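Local structure of galacto-N-biose/lacto-N-biose I transporter substrate-binding protein (Bifidobacterium longum, 2Z8F) at residues E253-S261 with E337-I347. The protein binds galacto-N-biose, lacto-N-biose and the milk sugar lacto-N-tetraose, as the solute-binding component of a bifidobacterial ABC transporter. Numbering follows the deposited sequence.
Sequences EAPLFMTSS and EWSTFFGGQDI
Met-258 reaches from helix 254-261 into a nest of three aromatic rings, those of Trp-338, Phe-341 and Phe-342. Its CG lies over one face of Phe-341, 3.7 Å from the ring centroid, in a CH-pi contact for which the flat ring offers a broad apolar surface. Beyond it SD turns to the indole and stands 3.8 Å from Trp-338 CD1, a Met-aromatic contact that meets the ring obliquely, while the same sulfur comes to the edge of Phe-342. A bend at the last torsion (chi3 53°) turns CE aside, to lie beside Trp-338 CD1 and 3.9 Å from Glu-337 O. A long, unbranched, polarisable chain suits this place because one flexible side chain can touch all three rings.

One turn earlier, a methyl group and a rigid pyrrolidine ring pack against the broad indole. Ala-254 CB sits over a face of Trp-338, displaced toward its rim, and also touches Ile-347 CD1 at 4.0 Å; Pro-255 CD lies 3.8 Å from Trp-338 CZ2. At the other end, Phe-341 CG is anti to the backbone N (chi1 -173°), which extends the ring toward Ser-261. Serine is small enough for OG to come within 3.2 Å of Phe-341 CE1, its polarity met by a 2.6 Å hydrogen bond to Met-258 O and another with Gly-263 N.

This buried contact joins two short helices through side chains alone, their axes inclined at 59°; on helix 254-261 Leu-256 touches the bound galactose. Trp-269 of strand 269-273 packs against Phe-341 and Phe-342, and helix 347-356 adds Phe-351 beside Ala-254.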
ATOM      1  N   GLU A 253      -4.875  -4.768  -3.887  1.00 16.90           N
ATOM      2  CA  GLU A 253      -6.324  -4.948  -3.670  1.00 16.70           C
ATOM      3  C   GLU A 253      -6.971  -6.041  -4.517  1.00 16.81           C
ATOM      4  O   GLU A 253      -8.115  -6.413  -4.237  1.00 18.22           O
ATOM      5  CB  GLU A 253      -7.118  -3.634  -3.873  1.00 16.82           C
ATOM      6  CG  GLU A 253      -6.810  -2.572  -2.822  1.00 16.57           C
ATOM      7  CD  GLU A 253      -7.722  -1.366  -2.972  1.00 18.62           C
ATOM      8  OE1 GLU A 253      -8.962  -1.539  -3.012  1.00 18.95           O
ATOM      9  OE2 GLU A 253      -7.189  -0.227  -3.075  1.00 19.48           O
ATOM     10  N   ALA A 254      -6.299  -6.557  -5.546  1.00 17.29           N
ATOM     11  CA  ALA A 254      -7.023  -7.325  -6.558  1.00 17.07           C
ATOM     12  C   ALA A 254      -7.835  -8.482  -5.947  1.00 17.56           C
ATOM     13  O   ALA A 254      -9.047  -8.531  -6.161  1.00 18.01           O
ATOM     14  CB  ALA A 254      -6.081  -7.820  -7.674  1.00 17.92           C
ATOM     15  N   PRO A 255      -7.179  -9.387  -5.210  1.00 17.94           N
ATOM     16  CA  PRO A 255      -7.992 -10.514  -4.693  1.00 18.77           C
ATOM     17  C   PRO A 255      -8.983 -10.078  -3.628  1.00 19.61           C
ATOM     18  O   PRO A 255     -10.057 -10.688  -3.471  1.00 20.39           O
ATOM     19  CB  PRO A 255      -6.950 -11.442  -4.083  1.00 19.60           C
ATOM     20  CG  PRO A 255      -5.793 -10.526  -3.697  1.00 19.13           C
ATOM     21  CD  PRO A 255      -5.761  -9.491  -4.804  1.00 18.60           C
ATOM     22  N   LEU A 256      -8.643  -9.030  -2.888  1.00 18.33           N
ATOM     23  CA  LEU A 256      -9.552  -8.482  -1.878  1.00 18.75           C
ATOM     24  C   LEU A 256     -10.837  -7.957  -2.506  1.00 19.92           C
ATOM     25  O   LEU A 256     -11.952  -8.229  -2.039  1.00 20.22           O
ATOM     26  CB  LEU A 256      -8.837  -7.378  -1.097  1.00 18.65           C
ATOM     27  CG  LEU A 256      -7.450  -7.712  -0.508  1.00 19.76           C
ATOM     28  CD1 LEU A 256      -6.932  -6.498   0.280  1.00 18.12           C
ATOM     29  CD2 LEU A 256      -7.457  -8.970   0.383  1.00 20.24           C
ATOM     30  N   PHE A 257     -10.656  -7.173  -3.572  1.00 19.38           N
ATOM     31  CA  PHE A 257     -11.739  -6.627  -4.349  1.00 20.33           C
ATOM     32  C   PHE A 257     -12.607  -7.733  -4.950  1.00 21.16           C
ATOM     33  O   PHE A 257     -13.850  -7.640  -4.925  1.00 20.93           O
ATOM     34  CB  PHE A 257     -11.141  -5.710  -5.434  1.00 20.15           C
ATOM     35  CG  PHE A 257     -12.147  -4.813  -6.104  1.00 20.94           C
ATOM     36  CD1 PHE A 257     -12.396  -3.527  -5.595  1.00 22.77           C
ATOM     37  CD2 PHE A 257     -12.820  -5.234  -7.248  1.00 22.73           C
ATOM     38  CE1 PHE A 257     -13.334  -2.688  -6.235  1.00 23.64           C
ATOM     39  CE2 PHE A 257     -13.758  -4.412  -7.886  1.00 20.60           C
ATOM     40  CZ  PHE A 257     -14.005  -3.141  -7.382  1.00 21.24           C
ATOM     41  N   MET A 258     -11.957  -8.785  -5.450  1.00 21.35           N
ATOM     42  CA  MET A 258     -12.653  -9.930  -6.049  1.00 22.54           C
ATOM     43  C   MET A 258     -13.550 -10.576  -5.025  1.00 23.74           C
ATOM     44  O   MET A 258     -14.737 -10.769  -5.287  1.00 24.15           O
ATOM     45  CB  MET A 258     -11.655 -10.961  -6.551  1.00 23.02           C
ATOM     46  CG  MET A 258     -11.061 -10.585  -7.890  1.00 23.87           C
ATOM     47  SD  MET A 258      -9.665 -11.622  -8.337  1.00 27.72           S
ATOM     48  CE  MET A 258     -10.453 -13.241  -8.125  1.00 25.34           C
ATOM     49  N   THR A 259     -12.987 -10.866  -3.855  1.00 24.43           N
ATOM     50  CA  THR A 259     -13.763 -11.443  -2.738  1.00 25.93           C
ATOM     51  C   THR A 259     -14.913 -10.521  -2.334  1.00 25.70           C
ATOM     52  O   THR A 259     -16.043 -10.987  -2.148  1.00 25.59           O
ATOM     53  CB  THR A 259     -12.889 -11.759  -1.520  1.00 25.97           C
ATOM     54  OG1 THR A 259     -11.914 -12.754  -1.866  1.00 28.90           O
ATOM     55  CG2 THR A 259     -13.745 -12.294  -0.356  1.00 28.43           C
ATOM     56  N   SER A 260     -14.633  -9.215  -2.230  1.00 24.87           N
ATOM     57  CA  SER A 260     -15.638  -8.230  -1.812  1.00 25.38           C
ATOM     58  C   SER A 260     -16.788  -8.089  -2.812  1.00 25.74           C
ATOM     59  O   SER A 260     -17.905  -7.736  -2.433  1.00 26.67           O
ATOM     60  CB  SER A 260     -14.985  -6.851  -1.571  1.00 25.32           C
ATOM     61  OG  SER A 260     -14.244  -6.841  -0.364  1.00 23.47           O
ATOM     62  N   SER A 261     -16.505  -8.326  -4.092  1.00 26.36           N
ATOM     63  CA  SER A 261     -17.530  -8.262  -5.136  1.00 26.68           C
ATOM     64  C   SER A 261     -18.588  -9.352  -5.005  1.00 28.01           C
ATOM     65  O   SER A 261     -19.670  -9.211  -5.571  1.00 28.41           O
ATOM     66  CB  SER A 261     -16.911  -8.388  -6.520  1.00 26.58           C
ATOM     67  OG  SER A 261     -16.569  -9.732  -6.820  1.00 25.04           O
ATOM     68  N   GLU A 337      -7.591 -17.683 -11.674  1.00 26.32           N
ATOM     69  CA  GLU A 337      -8.821 -17.134 -11.075  1.00 26.51           C
ATOM     70  C   GLU A 337      -8.958 -15.613 -11.275  1.00 26.02           C
ATOM     71  O   GLU A 337     -10.054 -15.097 -11.540  1.00 26.17           O
ATOM     72  CB  GLU A 337      -8.892 -17.482  -9.581  1.00 27.12           C
ATOM     73  CG  GLU A 337      -8.921 -19.003  -9.287  1.00 30.82           C
ATOM     74  CD  GLU A 337      -7.543 -19.690  -9.292  1.00 35.79           C
ATOM     75  OE1 GLU A 337      -6.497 -19.040  -9.577  1.00 35.57           O
ATOM     76  OE2 GLU A 337      -7.514 -20.915  -9.012  1.00 37.83           O
ATOM     77  N   TRP A 338      -7.839 -14.906 -11.146  1.00 25.63           N
ATOM     78  CA  TRP A 338      -7.835 -13.449 -11.338  1.00 25.06           C
ATOM     79  C   TRP A 338      -8.101 -13.054 -12.787  1.00 25.12           C
ATOM     80  O   TRP A 338      -8.892 -12.145 -13.048  1.00 24.97           O
ATOM     81  CB  TRP A 338      -6.495 -12.840 -10.950  1.00 24.63           C
ATOM     82  CG  TRP A 338      -6.050 -12.983  -9.528  1.00 24.67           C
ATOM     83  CD1 TRP A 338      -6.539 -13.829  -8.554  1.00 23.10           C
ATOM     84  CD2 TRP A 338      -4.977 -12.267  -8.936  1.00 22.12           C
ATOM     85  NE1 TRP A 338      -5.821 -13.665  -7.395  1.00 22.07           N
ATOM     86  CE2 TRP A 338      -4.864 -12.697  -7.601  1.00 22.25           C
ATOM     87  CE3 TRP A 338      -4.086 -11.287  -9.415  1.00 21.85           C
ATOM     88  CZ2 TRP A 338      -3.893 -12.190  -6.736  1.00 22.76           C
ATOM     89  CZ3 TRP A 338      -3.124 -10.787  -8.565  1.00 22.91           C
ATOM     90  CH2 TRP A 338      -3.028 -11.241  -7.241  1.00 23.80           C
ATOM     91  N   SER A 339      -7.408 -13.690 -13.730  1.00 25.06           N
ATOM     92  CA  SER A 339      -7.628 -13.354 -15.140  1.00 25.77           C
ATOM     93  C   SER A 339      -9.088 -13.634 -15.511  1.00 25.92           C
ATOM     94  O   SER A 339      -9.699 -12.856 -16.226  1.00 26.19           O
ATOM     95  CB  SER A 339      -6.655 -14.084 -16.064  1.00 26.22           C
ATOM     96  OG  SER A 339      -6.643 -15.467 -15.778  1.00 28.68           O
ATOM     97  N   THR A 340      -9.659 -14.709 -14.963  1.00 26.33           N
ATOM     98  CA  THR A 340     -11.061 -15.046 -15.234  1.00 26.75           C
ATOM     99  C   THR A 340     -12.001 -13.935 -14.745  1.00 26.15           C
ATOM    100  O   THR A 340     -12.888 -13.486 -15.485  1.00 26.62           O
ATOM    101  CB  THR A 340     -11.448 -16.407 -14.605  1.00 27.18           C
ATOM    102  OG1 THR A 340     -10.745 -17.471 -15.282  1.00 27.46           O
ATOM    103  CG2 THR A 340     -12.953 -16.640 -14.731  1.00 28.29           C
ATOM    104  N   PHE A 341     -11.798 -13.478 -13.511  1.00 25.28           N
ATOM    105  CA  PHE A 341     -12.579 -12.364 -12.978  1.00 25.07           C
ATOM    106  C   PHE A 341     -12.371 -11.096 -13.803  1.00 24.40           C
ATOM    107  O   PHE A 341     -13.326 -10.373 -14.106  1.00 24.80           O
ATOM    108  CB  PHE A 341     -12.222 -12.103 -11.524  1.00 24.45           C
ATOM    109  CG  PHE A 341     -13.102 -11.084 -10.858  1.00 25.03           C
ATOM    110  CD1 PHE A 341     -14.285 -11.475 -10.228  1.00 24.38           C
ATOM    111  CD2 PHE A 341     -12.736  -9.742 -10.821  1.00 23.95           C
ATOM    112  CE1 PHE A 341     -15.100 -10.545  -9.600  1.00 25.75           C
ATOM    113  CE2 PHE A 341     -13.550  -8.797 -10.185  1.00 24.87           C
ATOM    114  CZ  PHE A 341     -14.730  -9.205  -9.570  1.00 26.16           C
ATOM    115  N   PHE A 342     -11.120 -10.827 -14.152  1.00 24.52           N
ATOM    116  CA  PHE A 342     -10.782  -9.627 -14.914  1.00 24.23           C
ATOM    117  C   PHE A 342     -10.830  -9.824 -16.429  1.00 24.77           C
ATOM    118  O   PHE A 342      -9.963  -9.338 -17.160  1.00 23.60           O
ATOM    119  CB  PHE A 342      -9.428  -9.061 -14.456  1.00 23.58           C
ATOM    120  CG  PHE A 342      -9.482  -8.378 -13.100  1.00 23.07           C
ATOM    121  CD1 PHE A 342      -9.766  -7.013 -13.004  1.00 23.86           C
ATOM    122  CD2 PHE A 342      -9.248  -9.089 -11.929  1.00 22.82           C
ATOM    123  CE1 PHE A 342      -9.818  -6.360 -11.750  1.00 21.43           C
ATOM    124  CE2 PHE A 342      -9.286  -8.454 -10.682  1.00 22.28           C
ATOM    125  CZ  PHE A 342      -9.576  -7.077 -10.593  1.00 22.36           C
ATOM    126  N   GLY A 343     -11.869 -10.520 -16.892  1.00 25.43           N
ATOM    127  CA  GLY A 343     -12.169 -10.617 -18.328  1.00 26.46           C
ATOM    128  C   GLY A 343     -11.077 -11.175 -19.218  1.00 26.73           C
ATOM    129  O   GLY A 343     -10.909 -10.734 -20.354  1.00 27.73           O
ATOM    130  N   GLY A 344     -10.320 -12.131 -18.694  1.00 26.35           N
ATOM    131  CA  GLY A 344      -9.185 -12.707 -19.398  1.00 25.48           C
ATOM    132  C   GLY A 344      -7.895 -11.900 -19.356  1.00 25.46           C
ATOM    133  O   GLY A 344      -6.910 -12.290 -19.978  1.00 25.80           O
ATOM    134  N   GLN A 345      -7.878 -10.788 -18.609  1.00 24.13           N
ATOM    135  CA  GLN A 345      -6.725  -9.875 -18.643  1.00 23.94           C
ATOM    136  C   GLN A 345      -5.545 -10.361 -17.812  1.00 23.14           C
ATOM    137  O   GLN A 345      -5.719 -10.854 -16.689  1.00 23.29           O
ATOM    138  CB  GLN A 345      -7.131  -8.497 -18.133  1.00 23.15           C
ATOM    139  CG  GLN A 345      -6.121  -7.390 -18.447  1.00 23.27           C
ATOM    140  CD  GLN A 345      -6.545  -6.046 -17.884  1.00 23.21           C
ATOM    141  OE1 GLN A 345      -7.520  -5.946 -17.144  1.00 23.35           O
ATOM    142  NE2 GLN A 345      -5.807  -4.999 -18.249  1.00 23.49           N
ATOM    143  N   ASP A 346      -4.347 -10.160 -18.350  1.00 23.44           N
ATOM    144  CA  ASP A 346      -3.109 -10.435 -17.622  1.00 23.77           C
ATOM    145  C   ASP A 346      -2.860  -9.206 -16.746  1.00 23.17           C
ATOM    146  O   ASP A 346      -2.077  -8.332 -17.104  1.00 23.18           O
ATOM    147  CB  ASP A 346      -1.956 -10.659 -18.617  1.00 24.24           C
ATOM    148  CG  ASP A 346      -0.639 -11.059 -17.944  1.00 25.83           C
ATOM    149  OD1 ASP A 346      -0.565 -11.145 -16.691  1.00 26.84           O
ATOM    150  OD2 ASP A 346       0.362 -11.272 -18.682  1.00 28.52           O
ATOM    151  N   ILE A 347      -3.540  -9.134 -15.602  1.00 22.48           N
ATOM    152  CA  ILE A 347      -3.488  -7.899 -14.790  1.00 21.54           C
ATOM    153  C   ILE A 347      -2.126  -7.646 -14.147  1.00 22.39           C
ATOM    154  O   ILE A 347      -1.758  -6.485 -13.885  1.00 22.41           O
ATOM    155  CB  ILE A 347      -4.649  -7.796 -13.764  1.00 21.92           C
ATOM    156  CG1 ILE A 347      -4.496  -8.828 -12.641  1.00 20.49           C
ATOM    157  CG2 ILE A 347      -5.999  -7.905 -14.474  1.00 19.78           C
ATOM    158  CD1 ILE A 347      -5.582  -8.677 -11.585  1.00 20.97           C
TER